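Local coordinates for microtubule-associated protein 1 light chain 3 (Plasmodium falciparum, PDB 4EOY) that is an Atg8 family protein with a ubiquitin fold that binds a peptide of Atg3 and, as in its relatives, probably serves in autophagy-related membrane conjugation, at residues I32-E37 with G115-E120; M58-F63 with L101-L106; P45-K50 with H68-Q73. The protein carries 3 engineered substitutions. All coordinates share one frame; numbering follows the deposited sequence.

Contact 1 (I32-E37 with G115-E120); sequences IPVVIE and GYLYME. Engineered in segment 32-37: Ile36 (natural residue Cys).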
loop_
_atom_site.group_PDB
_atom_site.type_symbol
_atom_site.label_atom_id
_atom_site.label_comp_id
_atom_site.label_asym_id
_atom_site.label_seq_id
_atom_site.Cartn_x
_atom_site.Cartn_y
_atom_site.Cartn_z
ATOM N N ILE A 32 9.646 -3.587 -3.749
ATOM C CA ILE A 32 8.480 -4.479 -3.768
ATOM C C ILE A 32 7.216 -3.746 -4.165
ATOM O O ILE A 32 6.992 -2.607 -3.747
ATOM C CB ILE A 32 8.293 -5.229 -2.431
ATOM C CG1 ILE A 32 8.016 -4.270 -1.289
ATOM C CG2 ILE A 32 9.549 -6.034 -2.117
ATOM C CD1 ILE A 32 7.539 -4.967 -0.036
ATOM N N PRO A 33 6.397 -4.379 -5.023
ATOM C CA PRO A 33 5.154 -3.757 -5.435
ATOM C C PRO A 33 4.055 -3.930 -4.381
ATOM O O PRO A 33 3.725 -5.063 -4.009
ATOM C CB PRO A 33 4.809 -4.497 -6.734
ATOM C CG PRO A 33 5.456 -5.828 -6.598
ATOM C CD PRO A 33 6.691 -5.600 -5.800
ATOM N N VAL A 34 3.502 -2.808 -3.925
ATOM C CA VAL A 34 2.489 -2.794 -2.892
ATOM C C VAL A 34 1.266 -2.047 -3.398
ATOM O O VAL A 34 1.408 -0.992 -4.013
ATOM C CB VAL A 34 3.005 -2.103 -1.622
ATOM C CG1 VAL A 34 1.906 -2.012 -0.586
ATOM C CG2 VAL A 34 4.197 -2.852 -1.070
ATOM N N VAL A 35 0.077 -2.599 -3.137
ATOM C CA VAL A 35 -1.189 -1.949 -3.443
ATOM C C VAL A 35 -1.938 -1.716 -2.137
ATOM O O VAL A 35 -2.078 -2.633 -1.331
ATOM C CB VAL A 35 -2.064 -2.799 -4.383
ATOM C CG1 VAL A 35 -3.286 -1.999 -4.851
ATOM C CG2 VAL A 35 -1.255 -3.248 -5.583
ATOM N N ILE A 36 -2.421 -0.494 -1.929
ATOM C CA ILE A 36 -3.168 -0.157 -0.708
ATOM C C ILE A 36 -4.677 -0.123 -0.960
ATOM O O ILE A 36 -5.145 0.466 -1.946
ATOM C CB ILE A 36 -2.754 1.204 -0.135
ATOM C CG1 ILE A 36 -3.623 1.561 1.073
ATOM C CG2 ILE A 36 -2.947 2.286 -1.163
ATOM C CD1 ILE A 36 -3.011 2.613 1.953
ATOM N N GLU A 37 -5.442 -0.722 -0.062
ATOM C CA GLU A 37 -6.892 -0.818 -0.245
ATOM C C GLU A 37 -7.656 -0.421 1.008
ATOM O O GLU A 37 -7.249 -0.733 2.129
ATOM C CB GLU A 37 -7.256 -2.243 -0.637
ATOM C CG GLU A 37 -8.182 -2.329 -1.838
ATOM C CD GLU A 37 -7.458 -2.178 -3.163
ATOM O OE1 GLU A 37 -6.526 -2.974 -3.437
ATOM O OE2 GLU A 37 -7.839 -1.272 -3.937
ATOM N N GLY A 115 1.670 -11.512 -7.361
ATOM C CA GLY A 115 2.943 -10.791 -7.210
ATOM C C GLY A 115 2.882 -9.546 -6.325
ATOM O O GLY A 115 3.918 -9.002 -5.947
ATOM N N TYR A 116 1.668 -9.096 -5.995
ATOM C CA TYR A 116 1.474 -7.875 -5.210
ATOM C C TYR A 116 1.434 -8.153 -3.713
ATOM O O TYR A 116 0.966 -9.207 -3.272
ATOM C CB TYR A 116 0.162 -7.168 -5.605
ATOM C CG TYR A 116 0.240 -6.323 -6.857
ATOM C CD1 TYR A 116 0.963 -5.124 -6.863
ATOM C CD2 TYR A 116 -0.391 -6.720 -8.034
ATOM C CE1 TYR A 116 1.067 -4.345 -8.007
ATOM C CE2 TYR A 116 -0.289 -5.952 -9.187
ATOM C CZ TYR A 116 0.445 -4.760 -9.162
ATOM O OH TYR A 116 0.552 -3.972 -10.294
ATOM N N LEU A 117 1.927 -7.192 -2.928
ATOM C CA LEU A 117 1.647 -7.163 -1.513
ATOM C C LEU A 117 0.424 -6.276 -1.284
ATOM O O LEU A 117 0.470 -5.050 -1.488
ATOM C CB LEU A 117 2.830 -6.644 -0.721
ATOM C CG LEU A 117 2.654 -6.692 0.806
ATOM C CD1 LEU A 117 2.549 -8.140 1.235
ATOM C CD2 LEU A 117 3.793 -5.956 1.504
ATOM N N TYR A 118 -0.672 -6.896 -0.855
ATOM C CA TYR A 118 -1.913 -6.167 -0.611
ATOM C C TYR A 118 -1.985 -5.761 0.836
ATOM O O TYR A 118 -1.775 -6.586 1.747
ATOM C CB TYR A 118 -3.118 -7.027 -0.960
ATOM C CG TYR A 118 -3.364 -7.165 -2.450
ATOM C CD1 TYR A 118 -2.757 -8.170 -3.179
ATOM C CD2 TYR A 118 -4.209 -6.291 -3.117
ATOM C CE1 TYR A 118 -2.973 -8.295 -4.534
ATOM C CE2 TYR A 118 -4.439 -6.419 -4.472
ATOM C CZ TYR A 118 -3.807 -7.421 -5.176
ATOM O OH TYR A 118 -4.038 -7.524 -6.539
ATOM N N MET A 119 -2.208 -4.479 1.055
ATOM C CA MET A 119 -2.340 -3.933 2.402
ATOM C C MET A 119 -3.614 -3.103 2.497
ATOM O O MET A 119 -4.056 -2.492 1.512
ATOM C CB MET A 119 -1.119 -3.084 2.746
ATOM C CG MET A 119 0.157 -3.908 2.875
ATOM S SD MET A 119 1.484 -2.868 3.479
ATOM C CE MET A 119 1.004 -2.599 5.191
ATOM N N GLU A 120 -4.231 -3.093 3.667
ATOM C CA GLU A 120 -5.542 -2.459 3.796
ATOM C C GLU A 120 -5.583 -1.515 4.952
ATOM O O GLU A 120 -4.889 -1.717 5.936
ATOM C CB GLU A 120 -6.624 -3.529 3.977
ATOM C CG GLU A 120 -6.787 -4.444 2.772
ATOM C CD GLU A 120 -7.853 -5.489 2.971
ATOM O OE1 GLU A 120 -7.828 -6.143 4.032
ATOM O OE2 GLU A 120 -8.707 -5.664 2.066
#

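Contact 2 (M58-F63 with L101-L106); sequences MLVGEF and LLMQDL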
loop_
_atom_site.group_PDB
_atom_site.type_symbol
_atom_site.label_atom_id
_atom_site.label_comp_id
_atom_site.label_asym_id
_atom_site.label_seq_id
_atom_site.Cartn_x
_atom_site.Cartn_y
_atom_site.Cartn_z
ATOM N N MET A 58 13.344 -0.903 3.718
ATOM C CA MET A 58 12.507 0.005 4.506
ATOM C C MET A 58 11.790 -0.750 5.629
ATOM O O MET A 58 11.175 -1.792 5.394
ATOM C CB MET A 58 11.454 0.699 3.636
ATOM C CG MET A 58 10.444 1.526 4.417
ATOM S SD MET A 58 9.463 2.659 3.389
ATOM C CE MET A 58 10.697 3.950 3.112
ATOM N N LEU A 59 11.829 -0.191 6.830
ATOM C CA LEU A 59 11.143 -0.794 7.964
ATOM C C LEU A 59 9.635 -0.631 7.840
ATOM O O LEU A 59 9.142 0.371 7.325
ATOM C CB LEU A 59 11.618 -0.174 9.279
ATOM C CG LEU A 59 13.059 -0.492 9.642
ATOM C CD1 LEU A 59 13.535 0.424 10.759
ATOM C CD2 LEU A 59 13.181 -1.961 10.026
ATOM N N VAL A 60 8.901 -1.626 8.324
ATOM C CA VAL A 60 7.444 -1.590 8.267
ATOM C C VAL A 60 6.953 -0.345 9.002
ATOM O O VAL A 60 6.130 0.397 8.478
ATOM C CB VAL A 60 6.811 -2.879 8.841
ATOM C CG1 VAL A 60 5.304 -2.764 8.955
ATOM C CG2 VAL A 60 7.158 -4.070 7.969
ATOM N N GLY A 61 7.485 -0.106 10.198
ATOM C CA GLY A 61 7.135 1.084 10.971
ATOM C C GLY A 61 7.321 2.387 10.207
ATOM O O GLY A 61 6.544 3.321 10.361
ATOM N N GLU A 62 8.357 2.448 9.383
ATOM C CA GLU A 62 8.617 3.634 8.574
ATOM C C GLU A 62 7.579 3.752 7.464
ATOM O O GLU A 62 7.034 4.829 7.232
ATOM C CB GLU A 62 10.032 3.584 7.985
ATOM C CG GLU A 62 11.140 3.617 9.026
ATOM C CD GLU A 62 12.522 3.296 8.461
ATOM O OE1 GLU A 62 12.614 2.596 7.426
ATOM O OE2 GLU A 62 13.529 3.730 9.070
ATOM N N PHE A 63 7.300 2.644 6.784
ATOM C CA PHE A 63 6.316 2.656 5.699
ATOM C C PHE A 63 4.904 2.974 6.205
ATOM O O PHE A 63 4.134 3.703 5.524
ATOM C CB PHE A 63 6.300 1.337 4.952
ATOM C CG PHE A 63 5.305 1.304 3.832
ATOM C CD1 PHE A 63 5.435 2.172 2.758
ATOM C CD2 PHE A 63 4.213 0.440 3.870
ATOM C CE1 PHE A 63 4.521 2.157 1.721
ATOM C CE2 PHE A 63 3.296 0.426 2.841
ATOM C CZ PHE A 63 3.451 1.273 1.763
ATOM N N LEU A 101 9.944 -5.207 11.504
ATOM C CA LEU A 101 10.338 -6.066 10.387
ATOM C C LEU A 101 10.699 -5.204 9.181
ATOM O O LEU A 101 10.405 -4.004 9.159
ATOM C CB LEU A 101 9.194 -7.013 10.001
ATOM C CG LEU A 101 8.825 -8.144 10.975
ATOM C CD1 LEU A 101 7.633 -8.954 10.460
ATOM C CD2 LEU A 101 10.011 -9.057 11.240
ATOM N N LEU A 102 11.348 -5.829 8.198
ATOM C CA LEU A 102 11.603 -5.215 6.893
ATOM C C LEU A 102 10.394 -5.399 5.993
ATOM O O LEU A 102 9.639 -6.355 6.137
ATOM C CB LEU A 102 12.815 -5.863 6.210
ATOM C CG LEU A 102 14.184 -5.786 6.867
ATOM C CD1 LEU A 102 15.172 -6.525 5.981
ATOM C CD2 LEU A 102 14.649 -4.358 7.105
ATOM N N MET A 103 10.217 -4.492 5.040
ATOM C CA MET A 103 9.126 -4.612 4.069
ATOM C C MET A 103 9.317 -5.808 3.150
ATOM O O MET A 103 8.355 -6.310 2.572
ATOM C CB MET A 103 8.978 -3.328 3.224
ATOM C CG MET A 103 8.221 -2.185 3.911
ATOM S SD MET A 103 6.502 -2.589 4.325
ATOM C CE MET A 103 5.787 -3.027 2.750
ATOM N N GLN A 104 10.554 -6.281 3.006
ATOM C CA GLN A 104 10.786 -7.508 2.264
ATOM C C GLN A 104 10.140 -8.697 2.975
ATOM O O GLN A 104 9.622 -9.596 2.318
ATOM C CB GLN A 104 12.280 -7.763 2.088
ATOM C CG GLN A 104 12.613 -9.011 1.271
ATOM C CD GLN A 104 12.197 -8.896 -0.187
ATOM O OE1 GLN A 104 12.070 -7.783 -0.731
ATOM N NE2 GLN A 104 11.998 -10.043 -0.841
ATOM N N ASP A 105 10.195 -8.706 4.308
ATOM C CA ASP A 105 9.682 -9.815 5.089
ATOM C C ASP A 105 8.180 -9.950 4.861
ATOM O O ASP A 105 7.688 -11.028 4.518
ATOM C CB ASP A 105 10.025 -9.625 6.561
ATOM C CG ASP A 105 11.489 -9.852 6.837
ATOM O OD1 ASP A 105 12.048 -10.848 6.280
ATOM O OD2 ASP A 105 12.079 -9.053 7.607
ATOM N N LEU A 106 7.473 -8.834 4.980
ATOM C CA LEU A 106 6.059 -8.792 4.662
ATOM C C LEU A 106 5.818 -9.356 3.278
ATOM O O LEU A 106 4.883 -10.144 3.083
ATOM C CB LEU A 106 5.515 -7.359 4.748
ATOM C CG LEU A 106 4.806 -7.012 6.049
ATOM C CD1 LEU A 106 5.739 -7.191 7.224
ATOM C CD2 LEU A 106 4.217 -5.599 6.009
#

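Contact 3 (P45-K50 with H68-Q73); sequences PIIEKK and HQHINQ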
loop_
_atom_site.group_PDB
_atom_site.type_symbol
_atom_site.label_atom_id
_atom_site.label_comp_id
_atom_site.label_asym_id
_atom_site.label_seq_id
_atom_site.Cartn_x
_atom_site.Cartn_y
_atom_site.Cartn_z
ATOM N N PRO A 45 -10.732 8.780 3.526
ATOM C CA PRO A 45 -10.922 8.985 2.094
ATOM C C PRO A 45 -10.361 7.852 1.237
ATOM O O PRO A 45 -9.426 7.163 1.638
ATOM C CB PRO A 45 -10.140 10.284 1.836
ATOM C CG PRO A 45 -9.036 10.243 2.835
ATOM C CD PRO A 45 -9.620 9.601 4.057
ATOM N N ILE A 46 -10.928 7.682 0.050
ATOM C CA ILE A 46 -10.391 6.743 -0.916
ATOM C C ILE A 46 -9.246 7.433 -1.647
ATOM O O ILE A 46 -9.462 8.434 -2.324
ATOM C CB ILE A 46 -11.463 6.299 -1.913
ATOM C CG1 ILE A 46 -12.556 5.519 -1.186
ATOM C CG2 ILE A 46 -10.846 5.418 -2.984
ATOM C CD1 ILE A 46 -13.794 5.272 -2.014
ATOM N N ILE A 47 -8.035 6.912 -1.478
ATOM C CA ILE A 47 -6.847 7.466 -2.137
ATOM C C ILE A 47 -6.877 7.115 -3.624
ATOM O O ILE A 47 -7.207 5.983 -3.998
ATOM C CB ILE A 47 -5.525 7.007 -1.463
ATOM C CG1 ILE A 47 -5.338 5.483 -1.518
ATOM C CG2 ILE A 47 -5.493 7.481 -0.026
ATOM C CD1 ILE A 47 -4.130 4.980 -0.743
ATOM N N GLU A 48 -6.576 8.105 -4.463
ATOM C CA GLU A 48 -6.585 7.926 -5.917
ATOM C C GLU A 48 -5.324 7.217 -6.389
ATOM O O GLU A 48 -5.375 6.468 -7.371
ATOM C CB GLU A 48 -6.726 9.274 -6.630
ATOM C CG GLU A 48 -7.980 10.042 -6.236
ATOM C CD GLU A 48 -8.257 11.228 -7.138
ATOM O OE1 GLU A 48 -7.288 11.890 -7.572
ATOM O OE2 GLU A 48 -9.447 11.499 -7.405
ATOM N N LYS A 49 -4.207 7.470 -5.696
ATOM C CA LYS A 49 -2.940 6.777 -5.955
ATOM C C LYS A 49 -2.658 5.749 -4.861
ATOM O O LYS A 49 -2.472 6.104 -3.686
ATOM C CB LYS A 49 -1.786 7.782 -6.080
ATOM C CG LYS A 49 -1.668 8.364 -7.483
ATOM C CD LYS A 49 -0.367 9.120 -7.703
ATOM C CE LYS A 49 -0.550 10.621 -7.551
ATOM N NZ LYS A 49 -1.345 11.231 -8.652
ATOM N N LYS A 50 -2.641 4.476 -5.259
ATOM C CA LYS A 50 -2.598 3.365 -4.304
ATOM C C LYS A 50 -1.526 2.314 -4.572
ATOM O O LYS A 50 -1.420 1.332 -3.826
ATOM C CB LYS A 50 -3.969 2.687 -4.240
ATOM C CG LYS A 50 -4.450 2.110 -5.558
ATOM C CD LYS A 50 -5.828 1.512 -5.389
ATOM C CE LYS A 50 -6.223 0.645 -6.571
ATOM N NZ LYS A 50 -7.511 -0.063 -6.285
ATOM N N HIS A 68 0.322 6.602 6.649
ATOM C CA HIS A 68 -0.553 7.435 7.466
ATOM C C HIS A 68 -0.721 8.801 6.863
ATOM O O HIS A 68 -1.838 9.310 6.770
ATOM C CB HIS A 68 0.031 7.589 8.868
ATOM C CG HIS A 68 -0.969 8.037 9.911
ATOM N ND1 HIS A 68 -1.665 9.189 9.806
ATOM C CD2 HIS A 68 -1.348 7.458 11.129
ATOM C CE1 HIS A 68 -2.466 9.332 10.888
ATOM N NE2 HIS A 68 -2.274 8.272 11.694
ATOM N N GLN A 69 0.391 9.409 6.467
ATOM C CA GLN A 69 0.378 10.761 5.906
ATOM C C GLN A 69 -0.329 10.767 4.568
ATOM O O GLN A 69 -1.222 11.587 4.334
ATOM C CB GLN A 69 1.804 11.298 5.717
ATOM C CG GLN A 69 2.654 11.290 6.973
ATOM C CD GLN A 69 1.976 11.994 8.121
ATOM O OE1 GLN A 69 1.569 13.139 7.986
ATOM N NE2 GLN A 69 1.844 11.311 9.260
ATOM N N HIS A 70 0.049 9.832 3.695
ATOM C CA HIS A 70 -0.555 9.764 2.356
ATOM C C HIS A 70 -2.063 9.692 2.438
ATOM O O HIS A 70 -2.777 10.484 1.789
ATOM C CB HIS A 70 0.035 8.598 1.573
ATOM C CG HIS A 70 -0.492 8.463 0.163
ATOM N ND1 HIS A 70 -0.151 9.314 -0.830
ATOM C CD2 HIS A 70 -1.349 7.517 -0.405
ATOM C CE1 HIS A 70 -0.773 8.951 -1.972
ATOM N NE2 HIS A 70 -1.506 7.847 -1.715
ATOM N N ILE A 71 -2.577 8.775 3.259
ATOM C CA ILE A 71 -4.031 8.583 3.347
ATOM C C ILE A 71 -4.739 9.855 3.835
ATOM O O ILE A 71 -5.878 10.141 3.437
ATOM C CB ILE A 71 -4.400 7.409 4.265
ATOM C CG1 ILE A 71 -3.909 6.091 3.653
ATOM C CG2 ILE A 71 -5.914 7.355 4.490
ATOM C CD1 ILE A 71 -3.715 4.961 4.661
ATOM N N ASN A 72 -4.051 10.621 4.678
ATOM C CA ASN A 72 -4.619 11.831 5.257
ATOM C C ASN A 72 -4.341 13.132 4.495
ATOM O O ASN A 72 -4.775 14.182 4.926
ATOM C CB ASN A 72 -4.164 11.957 6.711
ATOM C CG ASN A 72 -4.827 10.939 7.604
ATOM O OD1 ASN A 72 -6.006 10.638 7.447
ATOM N ND2 ASN A 72 -4.073 10.393 8.539
ATOM N N GLN A 73 -3.631 13.046 3.373
ATOM C CA GLN A 73 -3.281 14.210 2.557
ATOM C C GLN A 73 -4.079 14.214 1.275
ATOM O O GLN A 73 -4.325 13.154 0.696
ATOM C CB GLN A 73 -1.789 14.204 2.194
ATOM C CG GLN A 73 -0.899 14.685 3.322
ATOM C CD GLN A 73 0.575 14.479 3.038
ATOM O OE1 GLN A 73 0.982 14.321 1.885
ATOM N NE2 GLN A 73 1.384 14.467 4.099
#

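Contact 1 (I32-E37 with G115-E120)
The carbonyl oxygen of Met119 is met by two neighbouring donors of strand 31-38: Glu37 N gives it the shortest bond of the contact, with N to Met119 O at 2.7 Å, and the CA-H of Ile36 adds a weaker approach, CA to the same Met119 O at 3.3 Å. Leu117 O repeats the pattern two residues earlier, taking Val35 N at 3.0 Å and the CA-H of Val34, whose CA is 3.3 Å from Leu117 O. In return Leu117 N gives a nearly straight bond to Pro33 O (176°), and Met119 N one to Val35 O. This ladder is that of two parallel strands, here the central pair of the ubiquitin fold.

On one face Val34 and Leu117 lie side by side, Val34 CG2 being 4.0 Å from Leu117 CB. Val34 CG1 meets Met119 SD at 4.2 Å, and the methionine, bent at its last torsion (chi3 71°), leads its tip away from the neighbouring strand. Ile36, an engineered residue, points to this same face. The other face carries Val35, Tyr118 and Glu37. The Tyr116 ring meets Pro33 obliquely, CD1 to Pro33 CB at 3.9 Å. Glu37 runs alongside Tyr118, with OE1 at the ring edge; its OE2 is paired with Lys50 in a salt bridge, and Tyr118 OH bonds Asp114.

Strand 51-55 continues the sheet beyond 31-38, and strand 89-92 beyond 117-122. Helix 14-27 touches Tyr116 and Tyr118, whereas helix 103-110 meets Ile32 and Leu117 on the face of Val34.

Contact 2 (M58-F63 with L101-L106)
Val60 pushes its CG2 methyl into a hollow lined by Leu101, Met103 and Leu106. One wall is Leu106, whose CD1 meets Val60 CG2 tip to tip at 3.5 Å; another is Leu101 O. Met103 SD borders the same methyl, Val60 CG2, at 4.0 Å, and Leu101 CB stands at a similar range. A second bump, the thioether of Met103, lies against Phe63. Bends at chi2 (-62°) and chi3 (-58°) curl the methionine so that SD comes within 3.8 Å of Phe63 CD2. The two side chains cross at about a right angle, and the sulfur approaches the ring obliquely in a Met-aromatic contact.

Two helix starts are joined here, those of 60-72 and 103-110, which flank the central sheet of the ubiquitin fold on one side. Leu59 and Leu102 hold the N-cap positions and form a single backbone bridge. The first amide of each helix is satisfied across the contact: Met103 N reaches Met58 O at 2.9 Å, and Val60 N reaches Leu101 O at 2.9 Å. Glu62 helps to hold its own helix start, its OE1 accepting Leu59 N from above the carboxylate plane. Toward the surface, Leu59 CD2 touches Leu102 CD2 at 4.1 Å.

Contact 3 (P45-K50 with H68-Q73)
His70 reaches across to the loop with its NE2-H, which Lys49 O accepts at 2.8 Å from NE2. Its CG stands anti to the backbone N (chi1 -178°), a setting that swings the imidazole out from the helix toward the loop. The acceptor lies close to the ring plane and the bond is fairly straight, 157° at the hydrogen, which would help to fix the rotation of the ring.

Ile47 fills the corner between ring and helix by splitting its branches. CG1 sits between the backbone N and carbonyl carbon (chi1 62°), which carries CD1 to the edge of the imidazole, in its plane, 3.8 Å from His70 CD2. CG2 instead presses on the helix backbone, with Ile71 CA at 3.8 Å, and meets Ile71 CG1 at 4.2 Å. Isoleucine and imidazole cross at about a right angle. Earlier in the loop, the Pro45 ring abuts Ile71 O, its CG at 3.2 Å from that oxygen.

The contact thus lays the loop between strands 31-38 and 51-55 along the later part of helix 60-72. Phe52 meets His70 edge-to-face, and the engineered Ile36 of strand 31-38 touches both Ile47 and Ile71.

In the fold
Contact 1 lies at the middle of the sheet, its centre about 13 and 14 Å from those of contacts 2 and 3. Contact 2 attaches to the face of Val34, where Leu117 CD2 meets Met103 CE at 3.8 Å. On that face the engineered Ile36 packs against contact 3, and Ile36 N is probably hydrogen-bonded to Lys50 O (2.8 Å); Glu37 reaches Lys50 from the other face. Contacts 2 and 3 share helix 60-72 but do not touch. The bound peptide packs on all three: aromatic side chains on Pro33, Tyr116, Met58 and Glu62, apolar ones on Lys49 and His70. A calcium ion lies about 3 Å from the nearest Glu37 side-chain atom.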